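Local atomic coordinates of glucosamine-6-phosphate deaminase (Bacillus subtilis, PDB entry 2BKX), a protein that is an alpha/beta enzyme with a Rossmann-like fold, modelled here with fructose-6-phosphate in its pocket. Residues F169-I172 and D173-P176; I92-P96 and S97-I101; G183-T186 and I187-K191. All blocks are in the same frame, centred on the assembly; numbering follows the deposited sequence. Where two conformers were deposited one is given.

Overall arrangement
Three local contacts follow one another along a single chain with a Rossmann-like alpha/beta fold. Strand 178-181 joins contact 1, in the loop leading into it, to contact 3, on the short helix after it; their centres lie about 30 Å apart, on opposite sides of the chain's centre. Contact 2 leads into strand 99-100, which pairs with strand 62-69, itself the antiparallel neighbour of 178-181. The centre of contact 2 is about 29 Å from that of contact 1 and about 21 Å from that of contact 3. Fructose-6-phosphate lies about 7 Å from the side chain of Ile187 in contact 3 and about 10 Å from that of Phe169 in contact 1.

Contact 1. Residues F169-I172 and D173-P176; sequences FPSI and DSVP
Ser171 and Ile172 offer their carbonyls to the amides three residues on, Ser174 N to Ser171 O and Val175 N to Ile172 O, both at 3.2 Å. These bonds wind the chain into a short 3-10 turn in the loop between helix 159-165 and strand 178-181. On one side of the turn the polar groups gather around Ser171. Its hydroxyl OG, set between the backbone N and the carbonyl carbon (chi1 61°), reaches forward over the start of the turn and donates to Asp173 OD1 at 2.7 Å, approaching from above the carboxylate plane. Ser174 was deposited in two conformers, so the place of its OG, and with it any link from that hydroxyl to Ser171, is doubtful. Phe169 closes the apolar side. Its ring lies against the chain leaving the turn, with Val175 CA directly over one face, 4.1 Å from the centroid and 10° off the normal, a CH-pi contact. The methyl Val175 CG2 sits beside the base of the ring, 3.7 Å from Phe169 CD1. Val175 and Ile172 touch Ala166, while Asn78 borders Phe169 and Pro170. Beyond the turn, Arg162 binds the carbonyls of both Val175 and Pro176, so the exit toward strand 178-181 is held by a side chain of the preceding helix. At the far tip of the ring, Phe169 CZ meets Pro176 CD at 3.4 Å.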
loop_
_atom_site.group_PDB
_atom_site.type_symbol
_atom_site.label_atom_id
_atom_site.label_comp_id
_atom_site.label_asym_id
_atom_site.label_seq_id
_atom_site.Cartn_x
_atom_site.Cartn_y
_atom_site.Cartn_z
ATOM N N PHE A 169 16.687 0.900 7.780
ATOM C CA PHE A 169 17.693 1.928 7.523
ATOM C C PHE A 169 19.004 1.638 8.228
ATOM O O PHE A 169 19.013 0.910 9.214
ATOM C CB PHE A 169 17.141 3.289 7.940
ATOM C CG PHE A 169 16.123 3.818 6.999
ATOM C CD1 PHE A 169 14.802 3.411 7.101
ATOM C CD2 PHE A 169 16.469 4.688 5.997
ATOM C CE1 PHE A 169 13.858 3.877 6.219
ATOM C CE2 PHE A 169 15.522 5.150 5.123
ATOM C CZ PHE A 169 14.228 4.764 5.241
ATOM N N PRO A 170 20.096 2.218 7.733
ATOM C CA PRO A 170 21.371 2.021 8.412
ATOM C C PRO A 170 21.397 2.556 9.813
ATOM O O PRO A 170 22.111 2.054 10.658
ATOM C CB PRO A 170 22.338 2.835 7.537
ATOM C CG PRO A 170 21.754 2.909 6.249
ATOM C CD PRO A 170 20.253 2.995 6.495
ATOM N N SER A 171 20.617 3.603 10.071
ATOM C CA SER A 171 20.652 4.279 11.380
ATOM C C SER A 171 19.353 5.023 11.559
ATOM O O SER A 171 18.661 5.285 10.595
ATOM C CB SER A 171 21.785 5.303 11.417
ATOM O OG SER A 171 21.599 6.294 10.417
ATOM N N ILE A 172 19.030 5.374 12.793
ATOM C CA ILE A 172 17.827 6.191 13.035
ATOM C C ILE A 172 17.917 7.560 12.360
ATOM O O ILE A 172 16.899 8.067 11.863
ATOM C CB ILE A 172 17.535 6.294 14.551
ATOM C CG1 ILE A 172 16.151 6.890 14.805
ATOM C CG2 ILE A 172 18.578 7.083 15.285
ATOM C CD1 ILE A 172 14.921 6.073 14.235
ATOM N N ASP A 173 19.116 8.109 12.275
ATOM C CA ASP A 173 19.300 9.434 11.684
ATOM C C ASP A 173 19.058 9.468 10.188
ATOM O O ASP A 173 18.844 10.555 9.642
ATOM C CB ASP A 173 20.676 10.020 12.015
ATOM C CG ASP A 173 21.794 9.091 11.680
ATOM O OD1 ASP A 173 22.092 8.906 10.480
ATOM O OD2 ASP A 173 22.384 8.523 12.628
ATOM N N SER A 174 19.040 8.309 9.528
ATOM C CA SER A 174 18.784 8.258 8.084
ATOM C C SER A 174 17.327 8.095 7.745
ATOM O O SER A 174 16.990 8.185 6.588
ATOM C CB SER A 174 19.494 7.106 7.366
ATOM O OG SER A 174 20.451 6.417 8.143
ATOM N N VAL A 175 16.486 7.801 8.726
ATOM C CA VAL A 175 15.066 7.656 8.446
ATOM C C VAL A 175 14.471 9.023 8.061
ATOM O O VAL A 175 14.575 9.980 8.804
ATOM C CB VAL A 175 14.325 7.070 9.655
ATOM C CG1 VAL A 175 12.856 6.910 9.329
ATOM C CG2 VAL A 175 14.933 5.695 10.026
ATOM N N PRO A 176 13.842 9.116 6.883
ATOM C CA PRO A 176 13.285 10.400 6.464
ATOM C C PRO A 176 12.211 10.934 7.417
ATOM O O PRO A 176 11.583 10.172 8.153
ATOM C CB PRO A 176 12.698 10.090 5.089
ATOM C CG PRO A 176 13.495 8.885 4.623
ATOM C CD PRO A 176 13.760 8.106 5.830
#

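Contact 2. Residues I92-P96 and S97-I101; sequences IDSKP and SRHFI
Ser94 and His99 close this local contact through their side chains, with Ser94 OG 2.6 Å from His99 NE2 in a hydrogen bond whose donor could be either group. The hydroxyl meets the imidazole at its edge, in the ring plane. It gets there because Ser94 OG sits between its own backbone N and carbonyl carbon (chi1 62°), facing the ring across the bend. That bend is a type I beta turn, Lys95 to Arg98, with Pro96 and Ser97 at its corners. Lys95 O receives Arg98 N at 2.9 Å with an N-H...O angle of 162°, and one residue on a weak bond from His99 N to Pro96 O (3.3 Å) continues the winding. Ile92 CD1 approaches the imidazole more loosely, 4.3 Å from His99 NE2. The second ring nitrogen of His99, ND1, is bonded to Thr63 OG1, so both imidazole nitrogens have partners and rotation of the ring is restrained from two ends. The charged side chains find partners beyond the two segments: Lys95 NZ in Gln59 O, Arg98 NH2 in Thr62 OG1, and, ahead of the turn, the Asp93 carboxylate in Phe58 N, Ser57 OG and Gln59 NE2. The turn lies in the connection from helix 80-89, whose Phe89 ring stacks on His99, to strand 99-100. That strand runs parallel to strand 62-69; Phe100 bonds by backbone to Thr63 and Asn65, and Arg98, just before the strand, to Thr63.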
loop_
_atom_site.group_PDB
_atom_site.type_symbol
_atom_site.label_atom_id
_atom_site.label_comp_id
_atom_site.label_asym_id
_atom_site.label_seq_id
_atom_site.Cartn_x
_atom_site.Cartn_y
_atom_site.Cartn_z
ATOM N N ILE A 92 8.755 -9.370 -13.727
ATOM C CA ILE A 92 7.525 -9.540 -14.483
ATOM C C ILE A 92 7.636 -8.950 -15.893
ATOM O O ILE A 92 8.576 -8.217 -16.194
ATOM C CB ILE A 92 6.304 -8.907 -13.734
ATOM C CG1 ILE A 92 6.472 -7.399 -13.559
ATOM C CG2 ILE A 92 6.117 -9.585 -12.375
ATOM C CD1 ILE A 92 5.258 -6.723 -12.940
ATOM N N ASP A 93 6.657 -9.248 -16.746
ATOM C CA ASP A 93 6.682 -8.845 -18.157
ATOM C C ASP A 93 5.803 -7.642 -18.400
ATOM O O ASP A 93 5.126 -7.531 -19.428
ATOM C CB ASP A 93 6.235 -10.029 -19.062
ATOM C CG ASP A 93 4.766 -10.463 -18.826
ATOM O OD1 ASP A 93 4.235 -10.243 -17.720
ATOM O OD2 ASP A 93 4.135 -11.034 -19.754
ATOM N N SER A 94 5.833 -6.691 -17.475
ATOM C CA SER A 94 5.089 -5.443 -17.632
ATOM C C SER A 94 5.766 -4.488 -18.608
ATOM O O SER A 94 6.898 -4.720 -19.010
ATOM C CB SER A 94 4.947 -4.800 -16.255
ATOM O OG SER A 94 6.216 -4.496 -15.749
ATOM N N LYS A 95 5.090 -3.397 -18.948
ATOM C CA LYS A 95 5.736 -2.257 -19.611
ATOM C C LYS A 95 6.241 -1.317 -18.526
ATOM O O LYS A 95 5.448 -0.696 -17.807
ATOM C CB LYS A 95 4.761 -1.499 -20.509
ATOM C CG LYS A 95 4.216 -2.304 -21.678
ATOM C CD LYS A 95 3.353 -1.399 -22.560
ATOM C CE LYS A 95 2.689 -2.202 -23.665
ATOM N NZ LYS A 95 1.624 -3.096 -23.144
ATOM N N PRO A 96 7.570 -1.193 -18.372
ATOM C CA PRO A 96 8.096 -0.377 -17.271
ATOM C C PRO A 96 7.573 1.045 -17.166
ATOM O O PRO A 96 7.515 1.586 -16.071
ATOM C CB PRO A 96 9.613 -0.414 -17.499
ATOM C CG PRO A 96 9.857 -1.704 -18.194
ATOM C CD PRO A 96 8.659 -1.906 -19.082
ATOM N N SER A 97 7.268 1.686 -18.297
ATOM C CA SER A 97 6.803 3.066 -18.238
ATOM C C SER A 97 5.399 3.210 -17.673
ATOM O O SER A 97 4.948 4.323 -17.451
ATOM C CB SER A 97 6.893 3.709 -19.610
ATOM O OG SER A 97 6.040 3.049 -20.508
ATOM N N ARG A 98 4.725 2.089 -17.434
ATOM C CA ARG A 98 3.377 2.113 -16.877
ATOM C C ARG A 98 3.355 1.833 -15.377
ATOM O O ARG A 98 2.294 1.580 -14.827
ATOM C CB ARG A 98 2.448 1.183 -17.641
ATOM C CG ARG A 98 2.223 1.656 -19.096
ATOM C CD ARG A 98 1.530 3.001 -19.206
ATOM N NE ARG A 98 0.150 2.893 -18.725
ATOM C CZ ARG A 98 -0.787 3.838 -18.824
ATOM N NH1 ARG A 98 -0.530 5.023 -19.364
ATOM N NH2 ARG A 98 -1.997 3.569 -18.400
ATOM N N HIS A 99 4.512 1.939 -14.720
ATOM C CA HIS A 99 4.603 1.831 -13.263
ATOM C C HIS A 99 4.872 3.244 -12.757
ATOM O O HIS A 99 5.895 3.831 -13.107
ATOM C CB HIS A 99 5.758 0.926 -12.836
ATOM C CG HIS A 99 5.585 -0.515 -13.227
ATOM N ND1 HIS A 99 4.462 -1.238 -12.868
ATOM C CD2 HIS A 99 6.387 -1.377 -13.916
ATOM C CE1 HIS A 99 4.568 -2.470 -13.352
ATOM N NE2 HIS A 99 5.713 -2.572 -14.017
ATOM N N PHE A 100 3.970 3.760 -11.928
ATOM C CA PHE A 100 4.031 5.102 -11.423
ATOM C C PHE A 100 4.180 5.109 -9.901
ATOM O O PHE A 100 3.524 4.348 -9.178
ATOM C CB PHE A 100 2.767 5.851 -11.824
ATOM C CG PHE A 100 2.563 5.897 -13.328
ATOM C CD1 PHE A 100 1.563 5.171 -13.933
ATOM C CD2 PHE A 100 3.420 6.616 -14.128
ATOM C CE1 PHE A 100 1.400 5.213 -15.303
ATOM C CE2 PHE A 100 3.243 6.667 -15.483
ATOM C CZ PHE A 100 2.246 5.978 -16.074
ATOM N N ILE A 101 5.077 5.975 -9.431
ATOM C CA ILE A 101 5.375 6.136 -8.025
ATOM C C ILE A 101 5.698 7.626 -7.826
ATOM O O ILE A 101 6.350 8.219 -8.682
ATOM C CB ILE A 101 6.582 5.256 -7.628
ATOM C CG1 ILE A 101 6.389 3.768 -8.022
ATOM C CG2 ILE A 101 6.909 5.411 -6.166
ATOM C CD1 ILE A 101 7.591 2.887 -7.797
#

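Contact 3. Residues G183-T186 and I187-K191; sequences GIQT and ILSSK
Gln185 leaves the backbone with CG anti to N (chi1 179°) and then bends at chi2 (64°), a fold that swings its amide forward along the short helix 184-188 toward Leu188 and Ser189. As a result Gln185 crosses Leu188 at about a right angle, its NE2 4.1 Å from Leu188 CB and close to Ser189 OG. The helix makes little more than one turn, held by successive i to i+4 bonds: Ile187 N to Gly183 O (3.0 Å) and Leu188 N to Ile184 O (2.9 Å). Gly183 takes the N-cap position. Thr186, three residues on, returns its hydroxyl to the start of the helix, where OG1 accepts a weak bond from Gly183 N at 3.0 Å. This is the backbone-to-side-chain half of a capping box; the cap residue, being glycine, has no side chain to supply the other half. Thr186 OG1 is also bonded to Glu117 OE1, which ties the first turn to helix 109-122. Along another side of the helix Ile184 and Leu188 run side by side, pointing the same way, and their branches meet at Ile184 CG2 and Leu188 CD1 (3.9 Å). Ile184 also packs on Asn142, Phe148 and Ala222. Ile187 faces Leu131 on strand 128-131, so the helix is wedged between that strand of the central sheet and the surrounding loops. The Ile187 side chain lies along the first turn, CG1 3.3 Å from Gly183 O. At the other end Gln185 O receives Ser189 N at 3.0 Å, in a more bent bond (138°), while Ser189 OG stands at 3.0 Å from that same oxygen, Gln185 O.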
loop_
_atom_site.group_PDB
_atom_site.type_symbol
_atom_site.label_atom_id
_atom_site.label_comp_id
_atom_site.label_asym_id
_atom_site.label_seq_id
_atom_site.Cartn_x
_atom_site.Cartn_y
_atom_site.Cartn_z
ATOM N N GLY A 183 -3.769 10.359 -0.844
ATOM C CA GLY A 183 -4.627 10.687 0.283
ATOM C C GLY A 183 -5.695 9.648 0.538
ATOM O O GLY A 183 -5.838 8.649 -0.197
ATOM N N ILE A 184 -6.448 9.873 1.598
ATOM C CA ILE A 184 -7.512 8.957 1.930
ATOM C C ILE A 184 -8.585 8.925 0.838
ATOM O O ILE A 184 -9.086 7.852 0.485
ATOM C CB ILE A 184 -8.094 9.239 3.318
ATOM C CG1 ILE A 184 -7.012 9.054 4.390
ATOM C CG2 ILE A 184 -9.320 8.379 3.600
ATOM C CD1 ILE A 184 -7.397 9.378 5.785
ATOM N N GLN A 185 -8.944 10.089 0.286
ATOM C CA GLN A 185 -9.918 10.071 -0.782
ATOM C C GLN A 185 -9.352 9.392 -2.032
ATOM O O GLN A 185 -10.056 8.687 -2.762
ATOM C CB GLN A 185 -10.419 11.477 -1.111
ATOM C CG GLN A 185 -11.418 11.510 -2.228
ATOM C CD GLN A 185 -12.683 10.797 -1.911
ATOM O OE1 GLN A 185 -13.435 11.243 -1.075
ATOM N NE2 GLN A 185 -12.948 9.696 -2.611
ATOM N N THR A 186 -8.061 9.579 -2.287
ATOM C CA THR A 186 -7.410 8.899 -3.407
ATOM C C THR A 186 -7.558 7.367 -3.275
ATOM O O THR A 186 -7.855 6.635 -4.235
ATOM C CB THR A 186 -5.896 9.242 -3.476
ATOM O OG1 THR A 186 -5.680 10.622 -3.150
ATOM C CG2 THR A 186 -5.358 8.938 -4.846
ATOM N N ILE A 187 -7.340 6.886 -2.055
ATOM C CA ILE A 187 -7.484 5.447 -1.755
ATOM C C ILE A 187 -8.950 4.972 -1.880
ATOM O O ILE A 187 -9.255 3.947 -2.513
ATOM C CB ILE A 187 -6.914 5.161 -0.361
ATOM C CG1 ILE A 187 -5.389 5.371 -0.363
ATOM C CG2 ILE A 187 -7.343 3.761 0.179
ATOM C CD1 ILE A 187 -4.777 5.448 1.029
ATOM N N LEU A 188 -9.870 5.759 -1.320
ATOM C CA LEU A 188 -11.288 5.403 -1.314
ATOM C C LEU A 188 -11.892 5.387 -2.707
ATOM O O LEU A 188 -12.917 4.750 -2.921
ATOM C CB LEU A 188 -12.086 6.349 -0.441
ATOM C CG LEU A 188 -11.902 6.182 1.049
ATOM C CD1 LEU A 188 -12.616 7.290 1.787
ATOM C CD2 LEU A 188 -12.372 4.806 1.556
ATOM N N SER A 189 -11.285 6.090 -3.667
ATOM C CA SER A 189 -11.759 6.055 -5.047
ATOM C C SER A 189 -11.489 4.747 -5.774
ATOM O O SER A 189 -12.009 4.540 -6.864
ATOM C CB SER A 189 -11.168 7.233 -5.794
ATOM O OG SER A 189 -11.711 8.438 -5.270
ATOM N N SER A 190 -10.704 3.854 -5.182
ATOM C CA SER A 190 -10.447 2.574 -5.800
ATOM C C SER A 190 -11.744 1.804 -5.946
ATOM O O SER A 190 -12.635 1.889 -5.079
ATOM C CB SER A 190 -9.523 1.741 -4.957
ATOM O OG SER A 190 -9.176 0.537 -5.642
ATOM N N LYS A 191 -11.813 0.963 -6.955
ATOM C CA LYS A 191 -12.974 0.092 -7.087
ATOM C C LYS A 191 -13.005 -0.982 -5.974
ATOM O O LYS A 191 -14.060 -1.431 -5.572
ATOM C CB LYS A 191 -12.949 -0.588 -8.459
ATOM C CG LYS A 191 -13.378 0.282 -9.624
ATOM C CD LYS A 191 -13.445 -0.567 -10.941
ATOM C CE LYS A 191 -14.501 -0.079 -11.951
ATOM N NZ LYS A 191 -14.303 -0.754 -13.319
#